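Local atomic coordinates of sugar ABC transporter, sugar-binding protein (PDB entry 2HEU), a protein that probably binds raffinose-type sugars outside the cell and delivers them to an ABC importer, here in its sugar-free form. Residues K99-R104 and A310-M315; V122-N127 and E319-Y324; K135-E140 and K162-F167. One frame throughout, in Å; residues are numbered along the deposited sequence. Where two conformers were deposited one is given.

Contact 1 of 3, residues K99-R104 and A310-M315; sequences KDYLKR and AFVEYM. With NA (sodium ion), chain E.
Y101 and E313 meet where a short 3-10 turn lies against helix 305-315, a contact with a dense half and a wet half. In the dense half the tyrosine ring is sandwiched: K99 CB stands 3.7 Å above the centre of one face, and the CA of E313 lies over the opposite one. E313 CB approaches Y101 CD1 to 3.6 Å, while V312 CG1 comes obliquely to within 3.6 Å of Y101 CE2. With chi1 at 59°, Y101 CG stands between its backbone N and carbonyl carbon, turning the ring into this slot.

Toward solvent, the charged ends take over. R104 NH1 donates a nearly straight bond (163°) of 2.9 Å to the anti lone pair of E313 OE2, close to the guanidinium plane, although the two flat groups are turned 65° apart. One water accepts from R104 NH2 and donates to E313 OE2, closing a small ring. T316 also binds R104 NH1, and R317 takes the other carboxylate oxygen. On the side of the turn facing away from the helix, K103 O binds sodium at 2.3 Å: a mixed site of one main-chain carbonyl, the E335 carboxylate and waters, on a 3-10 turn docked against a helix.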
# COMPACT_ATOMS: atom_id res chain seq x y z
N LYS A 99 4.23 5.63 24.24
CA LYS A 99 3.33 6.78 24.16
C LYS A 99 1.96 6.27 24.36
O LYS A 99 1.52 5.32 23.70
CB LYS A 99 3.45 7.45 22.82
CG LYS A 99 4.77 8.02 22.45
CD LYS A 99 5.26 9.14 23.31
CE LYS A 99 6.54 9.71 22.71
NZ LYS A 99 7.03 10.77 23.66
N ASP A 100 1.21 6.92 25.21
CA ASP A 100 -0.17 6.52 25.40
C ASP A 100 -0.97 6.60 24.09
O ASP A 100 -1.84 5.74 23.85
CB ASP A 100 -0.84 7.31 26.52
CG ASP A 100 -0.28 6.98 27.94
OD1 ASP A 100 0.44 6.00 28.16
OD2 ASP A 100 -0.61 7.76 28.81
N TYR A 101 -0.70 7.59 23.27
CA TYR A 101 -1.47 7.77 22.06
C TYR A 101 -1.25 6.61 21.07
O TYR A 101 -2.08 6.39 20.19
CB TYR A 101 -1.16 9.14 21.38
CG TYR A 101 0.23 9.46 20.96
CD1 TYR A 101 0.92 10.45 21.63
CD2 TYR A 101 0.86 8.81 19.93
CE1 TYR A 101 2.19 10.75 21.31
CE2 TYR A 101 2.12 9.13 19.50
CZ TYR A 101 2.80 10.16 20.19
OH TYR A 101 4.07 10.46 19.77
N LEU A 102 -0.14 5.88 21.23
CA LEU A 102 0.10 4.74 20.32
C LEU A 102 -0.96 3.66 20.53
O LEU A 102 -1.24 2.89 19.57
CB LEU A 102 1.52 4.24 20.46
CG LEU A 102 2.06 3.25 19.48
CD1 LEU A 102 2.03 3.82 18.09
CD2 LEU A 102 3.42 2.76 19.86
N LYS A 103 -1.56 3.58 21.69
CA LYS A 103 -2.57 2.60 21.97
C LYS A 103 -3.83 2.78 21.08
O LYS A 103 -4.67 1.88 20.98
CB LYS A 103 -2.95 2.61 23.44
CG LYS A 103 -1.75 2.34 24.36
CD LYS A 103 -0.94 1.07 23.98
CE LYS A 103 -1.70 -0.30 23.91
NZ LYS A 103 -0.83 -1.57 23.57
N ARG A 104 -3.97 3.95 20.45
CA ARG A 104 -5.04 4.26 19.52
C ARG A 104 -4.86 3.61 18.15
O ARG A 104 -5.81 3.64 17.37
CB ARG A 104 -5.28 5.76 19.39
CG ARG A 104 -5.59 6.41 20.73
CD ARG A 104 -5.49 7.89 20.65
NE ARG A 104 -5.84 8.51 21.94
CZ ARG A 104 -5.72 9.79 22.19
NH1 ARG A 104 -5.26 10.57 21.24
NH2 ARG A 104 -6.09 10.25 23.41
N ALA A 310 2.53 16.57 20.69
CA ALA A 310 1.15 17.02 20.72
C ALA A 310 0.58 17.00 19.32
O ALA A 310 -0.64 16.70 19.19
CB ALA A 310 1.07 18.46 21.31
N PHE A 311 1.34 17.36 18.33
CA PHE A 311 0.79 17.31 16.97
C PHE A 311 0.45 15.88 16.52
O PHE A 311 -0.61 15.63 15.94
CB PHE A 311 1.79 18.02 16.00
CG PHE A 311 1.30 18.18 14.59
CD1 PHE A 311 0.24 19.00 14.34
CD2 PHE A 311 1.87 17.50 13.56
CE1 PHE A 311 -0.19 19.24 13.06
CE2 PHE A 311 1.37 17.70 12.28
CZ PHE A 311 0.36 18.57 12.02
N VAL A 312 1.37 14.96 16.82
CA VAL A 312 1.13 13.55 16.50
C VAL A 312 -0.12 13.04 17.29
O VAL A 312 -1.01 12.40 16.72
CB VAL A 312 2.33 12.72 16.79
CG1 VAL A 312 2.06 11.22 16.55
CG2 VAL A 312 3.52 13.16 15.89
N GLU A 313 -0.18 13.37 18.59
CA GLU A 313 -1.31 12.92 19.40
C GLU A 313 -2.61 13.44 18.83
O GLU A 313 -3.61 12.72 18.80
CB GLU A 313 -1.11 13.37 20.85
CG GLU A 313 -2.21 12.85 21.75
CD GLU A 313 -3.38 13.74 21.92
OE1 GLU A 313 -3.17 14.96 22.13
OE2 GLU A 313 -4.51 13.22 22.00
N TYR A 314 -2.66 14.69 18.42
CA TYR A 314 -3.85 15.27 17.93
C TYR A 314 -4.42 14.45 16.75
O TYR A 314 -5.64 14.19 16.70
CB TYR A 314 -3.57 16.75 17.44
CG TYR A 314 -4.76 17.52 17.07
CD1 TYR A 314 -5.04 17.91 15.79
CD2 TYR A 314 -5.66 17.93 18.05
CE1 TYR A 314 -6.10 18.65 15.47
CE2 TYR A 314 -6.77 18.72 17.75
CZ TYR A 314 -6.99 19.05 16.46
OH TYR A 314 -8.11 19.76 16.08
N MET A 315 -3.54 14.03 15.84
CA MET A 315 -4.00 13.28 14.68
C MET A 315 -4.52 11.90 15.03
O MET A 315 -5.27 11.30 14.23
CB MET A 315 -2.87 13.22 13.65
CG MET A 315 -3.30 12.75 12.25
SD MET A 315 -4.10 14.09 11.42
CE MET A 315 -4.89 13.27 11.26
NA NA E . -6.16 0.11 21.39
O HOH W 1 -6.21 13.21 24.04
O HOH W 2 -4.51 -1.13 20.14
O HOH W 3 -6.82 1.49 23.16
O HOH W 4 -4.81 -0.83 23.08

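Contact 2 of 3, residues V122-N127 and E319-Y324; sequences VPFTAN and EVMQKY
The F124 ring has V122 CG1 on one face, 3.7 Å above its plane and displaced toward the rim, and M321 at an oblique angle from across the contact. M321 SD lies 5.2 Å from the F124 centroid, 62° off the ring normal, which makes this a Met-aromatic contact of the slanting kind; W296 adds an edge-to-face partner from the adjacent strand. The second flat group, the Y324 ring, carries a water in its plane at the edge, and receives T125 CG2 obliquely, 3.9 Å from Y324 CE2.

The methionine links the two residues that follow strand 122-123. M321 CG runs anti to the backbone N (chi1 -177°), and bends further along bring the sulfur beside F124 CB, at 3.9 Å, and carry the methyl on to the threonine. There M321 CE and T125 CG2 are only 3.4 Å apart, closer than carbons usually pack, a sign of a tight fit.

T125 divides its two branches cleanly. Its methyl faces the helix, whereas OG1 is bound to L294 N and also donates to a water at 2.8 Å. Y324 OH donates to the same water, again at 2.8 Å, so a single molecule joins the polar ends of residues whose carbon surfaces already touch.

Backbone bonds tie F124 and T125 to D293 and L294, the stretch leading into strand 295-298, while helix 318-328 covers the pair. Strand 122-123 is the last in a sheet of order 2-1-3-5-4, in which the fifth strand returns from the far lobe. This topology is that of type II periplasmic binding proteins, and the segment after the strand, leading toward strand 129-134, is consistent with one of their interlobe crossovers.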
# COMPACT_ATOMS: atom_id res chain seq x y z
N VAL A 122 3.92 6.18 13.65
CA VAL A 122 2.46 6.00 13.80
C VAL A 122 1.84 5.86 12.42
O VAL A 122 1.80 6.86 11.66
CB VAL A 122 1.79 7.21 14.52
CG1 VAL A 122 0.36 6.96 14.70
CG2 VAL A 122 2.52 7.45 15.88
N PRO A 123 1.43 4.65 12.04
CA PRO A 123 0.74 4.54 10.73
C PRO A 123 -0.73 4.89 10.98
O PRO A 123 -1.44 4.14 11.64
CB PRO A 123 1.02 3.07 10.28
CG PRO A 123 1.90 2.46 11.42
CD PRO A 123 1.67 3.31 12.62
N PHE A 124 -1.14 6.06 10.53
CA PHE A 124 -2.55 6.48 10.60
C PHE A 124 -3.36 5.80 9.54
O PHE A 124 -4.51 5.44 9.80
CB PHE A 124 -2.66 8.01 10.41
CG PHE A 124 -1.97 8.80 11.46
CD1 PHE A 124 -2.60 9.11 12.62
CD2 PHE A 124 -0.63 9.23 11.32
CE1 PHE A 124 -1.99 9.86 13.61
CE2 PHE A 124 -0.01 9.95 12.29
CZ PHE A 124 -0.69 10.26 13.43
N THR A 125 -2.89 5.77 8.28
CA THR A 125 -3.58 5.12 7.21
C THR A 125 -2.64 4.21 6.48
O THR A 125 -1.41 4.27 6.64
CB THR A 125 -4.15 6.09 6.21
OG1 THR A 125 -3.08 6.75 5.52
CG2 THR A 125 -5.12 7.13 6.85
N ALA A 126 -3.21 3.30 5.68
CA ALA A 126 -2.41 2.41 4.85
C ALA A 126 -3.08 2.22 3.54
O ALA A 126 -4.28 2.41 3.42
CB ALA A 126 -2.25 1.03 5.52
N ASN A 127 -2.31 1.82 2.53
CA ASN A 127 -2.87 1.33 1.33
C ASN A 127 -3.16 -0.18 1.38
O ASN A 127 -2.80 -0.84 2.33
CB ASN A 127 -2.04 1.78 0.10
CG ASN A 127 -0.60 1.42 0.20
OD1 ASN A 127 -0.21 0.33 0.61
ND2 ASN A 127 0.23 2.34 -0.14
N GLU A 319 -11.93 12.08 16.23
CA GLU A 319 -12.61 13.13 15.54
C GLU A 319 -11.72 14.02 14.64
O GLU A 319 -12.19 14.78 13.80
CB GLU A 319 -13.30 14.03 16.65
CG GLU A 319 -12.35 14.79 17.63
CD GLU A 319 -11.78 13.97 18.79
OE1 GLU A 319 -12.05 12.76 18.90
OE2 GLU A 319 -11.24 14.60 19.74
N VAL A 320 -10.43 13.90 14.87
CA VAL A 320 -9.46 14.58 13.98
C VAL A 320 -9.13 13.69 12.76
O VAL A 320 -9.31 14.15 11.63
CB VAL A 320 -8.14 14.94 14.72
CG1 VAL A 320 -7.19 15.61 13.83
CG2 VAL A 320 -8.50 15.87 15.95
N MET A 321 -8.79 12.46 13.02
CA MET A 321 -8.56 11.49 11.97
C MET A 321 -9.76 11.42 11.06
O MET A 321 -9.63 11.27 9.83
CB MET A 321 -8.12 10.15 12.54
CG MET A 321 -7.80 9.11 11.46
SD MET A 321 -6.22 9.62 10.65
CE MET A 321 -6.64 9.23 9.07
N GLN A 322 -11.00 11.52 11.62
CA GLN A 322 -12.18 11.48 10.79
C GLN A 322 -12.15 12.51 9.64
O GLN A 322 -12.62 12.22 8.53
CB GLN A 322 -13.43 11.74 11.61
CG GLN A 322 -14.76 11.40 10.92
CD GLN A 322 -15.00 9.94 10.81
OE1 GLN A 322 -15.13 9.33 9.67
NE2 GLN A 322 -15.00 9.30 11.92
N LYS A 323 -11.64 13.72 9.94
CA LYS A 323 -11.62 14.73 8.96
C LYS A 323 -10.78 14.31 7.77
O LYS A 323 -11.18 14.55 6.64
CB LYS A 323 -11.07 16.04 9.54
CG LYS A 323 -12.07 16.80 10.35
CD LYS A 323 -11.68 18.26 10.55
CE LYS A 323 -12.71 18.93 11.50
NZ LYS A 323 -12.50 20.42 11.43
N TYR A 324 -9.61 13.76 8.04
CA TYR A 324 -8.74 13.29 6.97
C TYR A 324 -9.35 12.11 6.23
O TYR A 324 -9.41 12.08 5.00
CB TYR A 324 -7.37 12.86 7.59
CG TYR A 324 -6.37 12.43 6.57
CD1 TYR A 324 -5.40 13.28 6.09
CD2 TYR A 324 -6.34 11.08 6.14
CE1 TYR A 324 -4.42 12.81 5.18
CE2 TYR A 324 -5.42 10.68 5.26
CZ TYR A 324 -4.50 11.51 4.73
OH TYR A 324 -3.53 11.07 3.83
O HOH W 5 -3.79 8.32 3.34

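Contact 3 of 3, residues K135-E140 and K162-F167; sequences KDKFEE and KGQTPF
K137 and Q164 cross at about a right angle, the lysine reaching out from helix 135-141 and the glutamine reaching back from the loop that follows helix 149-161. Their encounter is confined to the ends: K137 CE stands 3.4 Å from Q164 CD, and the ammonium group lies just past it, with K137 NZ 3.7 Å from Q164 CD. The amide of Q164 is probably modelled turned over, and the residue has a second conformer, so which of its two terminal atoms faces the lysine remains doubtful.

The shapes of the two chains differ. Q164 is extended beyond CG and comes in as a straight arm. K137, by contrast, folds at two successive bonds (chi2 -61°, chi3 -80°), which curls its tip round toward E140, one turn on along the same helix. In the conformer described, K137 NZ donates to E140 OE1 at 2.7 Å, arriving on the syn side but 30° out of the carboxylate plane, in a salt bridge within the helix. The ammonium is thus placed between a carboxylate and an amide at a surface site.

Q164 follows directly on the end of helix 149-161. G163, with positive phi, is the C-prime residue of a Schellman motif in which Q164 N bonds to I159 O and G163 N to V160 O.

K137 and Q164 also both touch L252. P166 packs on helix 149-161 and on M253 of strand 253-257, which F138 also meets, so the loop and helix 135-141 both pack on M253 of that strand; K162 NZ bonds L141 O, at the last residue of that helix.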
# COMPACT_ATOMS: atom_id res chain seq x y z
N LYS A 135 -19.69 -3.91 -10.41
CA LYS A 135 -20.80 -4.64 -9.78
C LYS A 135 -21.96 -4.81 -10.71
O LYS A 135 -22.67 -5.85 -10.72
CB LYS A 135 -21.25 -3.95 -8.50
CG LYS A 135 -20.27 -3.88 -7.40
CD LYS A 135 -20.85 -3.16 -6.15
CE LYS A 135 -20.02 -3.21 -4.95
NZ LYS A 135 -20.63 -2.44 -3.83
N ASP A 136 -22.28 -3.77 -11.49
CA ASP A 136 -23.44 -3.77 -12.38
C ASP A 136 -23.32 -4.85 -13.39
O ASP A 136 -24.26 -5.62 -13.64
CB ASP A 136 -23.63 -2.44 -13.12
CG ASP A 136 -23.90 -1.25 -12.22
OD1 ASP A 136 -23.43 -1.18 -11.10
OD2 ASP A 136 -24.50 -0.28 -12.75
N LYS A 137 -22.15 -4.98 -14.02
CA LYS A 137 -21.92 -6.01 -15.01
C LYS A 137 -21.88 -7.37 -14.40
O LYS A 137 -22.40 -8.33 -15.02
CB LYS A 137 -20.67 -5.75 -15.85
CG LYS A 137 -20.84 -4.60 -16.79
CD LYS A 137 -21.95 -4.80 -17.81
CE LYS A 137 -21.60 -5.63 -18.93
NZ LYS A 137 -22.64 -5.42 -20.03
N PHE A 138 -21.28 -7.54 -13.26
CA PHE A 138 -21.33 -8.85 -12.63
C PHE A 138 -22.82 -9.24 -12.39
O PHE A 138 -23.18 -10.40 -12.54
CB PHE A 138 -20.56 -8.89 -11.27
CG PHE A 138 -19.08 -9.17 -11.39
CD1 PHE A 138 -18.30 -8.59 -12.36
CD2 PHE A 138 -18.47 -10.05 -10.52
CE1 PHE A 138 -16.94 -8.85 -12.42
CE2 PHE A 138 -17.09 -10.32 -10.59
CZ PHE A 138 -16.35 -9.72 -11.58
N GLU A 139 -23.60 -8.33 -11.88
CA GLU A 139 -25.04 -8.65 -11.62
C GLU A 139 -25.72 -9.01 -12.91
O GLU A 139 -26.47 -10.02 -12.99
CB GLU A 139 -25.68 -7.49 -10.88
CG GLU A 139 -27.03 -7.85 -10.36
CD GLU A 139 -27.74 -6.68 -9.75
OE1 GLU A 139 -27.48 -5.53 -10.18
OE2 GLU A 139 -28.63 -6.93 -8.88
N GLU A 140 -25.47 -8.30 -14.00
CA GLU A 140 -26.19 -8.53 -15.32
C GLU A 140 -25.78 -9.86 -15.90
O GLU A 140 -26.55 -10.47 -16.70
CB GLU A 140 -25.84 -7.43 -16.36
CG GLU A 140 -26.39 -7.66 -17.87
CD GLU A 140 -25.74 -6.75 -18.90
OE1 GLU A 140 -24.84 -6.00 -18.54
OE2 GLU A 140 -26.12 -6.77 -20.08
N LYS A 162 -18.83 -14.92 -22.37
CA LYS A 162 -19.89 -13.96 -22.54
C LYS A 162 -19.55 -12.76 -23.42
O LYS A 162 -20.41 -11.91 -23.70
CB LYS A 162 -20.33 -13.46 -21.15
CG LYS A 162 -20.92 -14.58 -20.30
CD LYS A 162 -21.23 -14.13 -18.90
CE LYS A 162 -21.62 -15.27 -17.96
NZ LYS A 162 -23.09 -15.25 -17.89
N GLY A 163 -18.40 -12.76 -24.05
CA GLY A 163 -18.02 -11.77 -24.98
C GLY A 163 -17.62 -10.44 -24.36
O GLY A 163 -17.76 -9.40 -25.02
N GLN A 164 -17.10 -10.44 -23.15
CA GLN A 164 -16.59 -9.22 -22.62
C GLN A 164 -15.19 -9.50 -22.11
O GLN A 164 -14.71 -10.62 -22.11
CB GLN A 164 -17.53 -8.69 -21.57
CG GLN A 164 -18.85 -8.30 -22.12
CD GLN A 164 -19.71 -7.49 -21.10
OE1 GLN A 164 -19.27 -6.42 -20.60
NE2 GLN A 164 -20.90 -7.97 -20.82
N THR A 165 -14.53 -8.41 -21.74
CA THR A 165 -13.10 -8.44 -21.43
C THR A 165 -12.91 -8.46 -19.93
O THR A 165 -13.27 -7.50 -19.25
CB THR A 165 -12.38 -7.24 -22.02
OG1 THR A 165 -12.59 -7.19 -23.42
CG2 THR A 165 -10.88 -7.32 -21.72
N PRO A 166 -12.30 -9.53 -19.40
CA PRO A 166 -12.13 -9.62 -17.94
C PRO A 166 -11.30 -8.47 -17.36
O PRO A 166 -11.73 -7.86 -16.39
CB PRO A 166 -11.45 -10.99 -17.74
CG PRO A 166 -11.91 -11.80 -18.90
CD PRO A 166 -12.02 -10.83 -20.04
N PHE A 167 -10.10 -8.24 -17.93
CA PHE A 167 -9.16 -7.35 -17.30
C PHE A 167 -8.68 -6.24 -18.18
O PHE A 167 -8.41 -6.42 -19.36
CB PHE A 167 -7.83 -8.10 -16.89
CG PHE A 167 -8.05 -9.22 -15.88
CD1 PHE A 167 -8.44 -8.97 -14.57
CD2 PHE A 167 -7.78 -10.52 -16.27
CE1 PHE A 167 -8.55 -10.00 -13.66
CE2 PHE A 167 -7.90 -11.56 -15.32
CZ PHE A 167 -8.27 -11.30 -14.05

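In the fold
From the N terminus, the chain first lays down 99-104 and then 122-127, leaving both without their partners until it has passed through the other lobe. There contact 3 closes first, a short loop of 21 residues between helix 135-141 and the loop after helix 149-161, nested inside both longer loops. Only after strand 295-298 has returned do 310-315 and 319-324 complete contacts 1 and 2, whose segments alternate and therefore cross. These two adjoin, with centres about 11 Å apart, and fasten successive helices 305-315 and 318-328 onto the earlier parts of the first lobe. Contact 3 lies remote, its centre about 45 Å from that of contact 1 and 34 Å from that of contact 2.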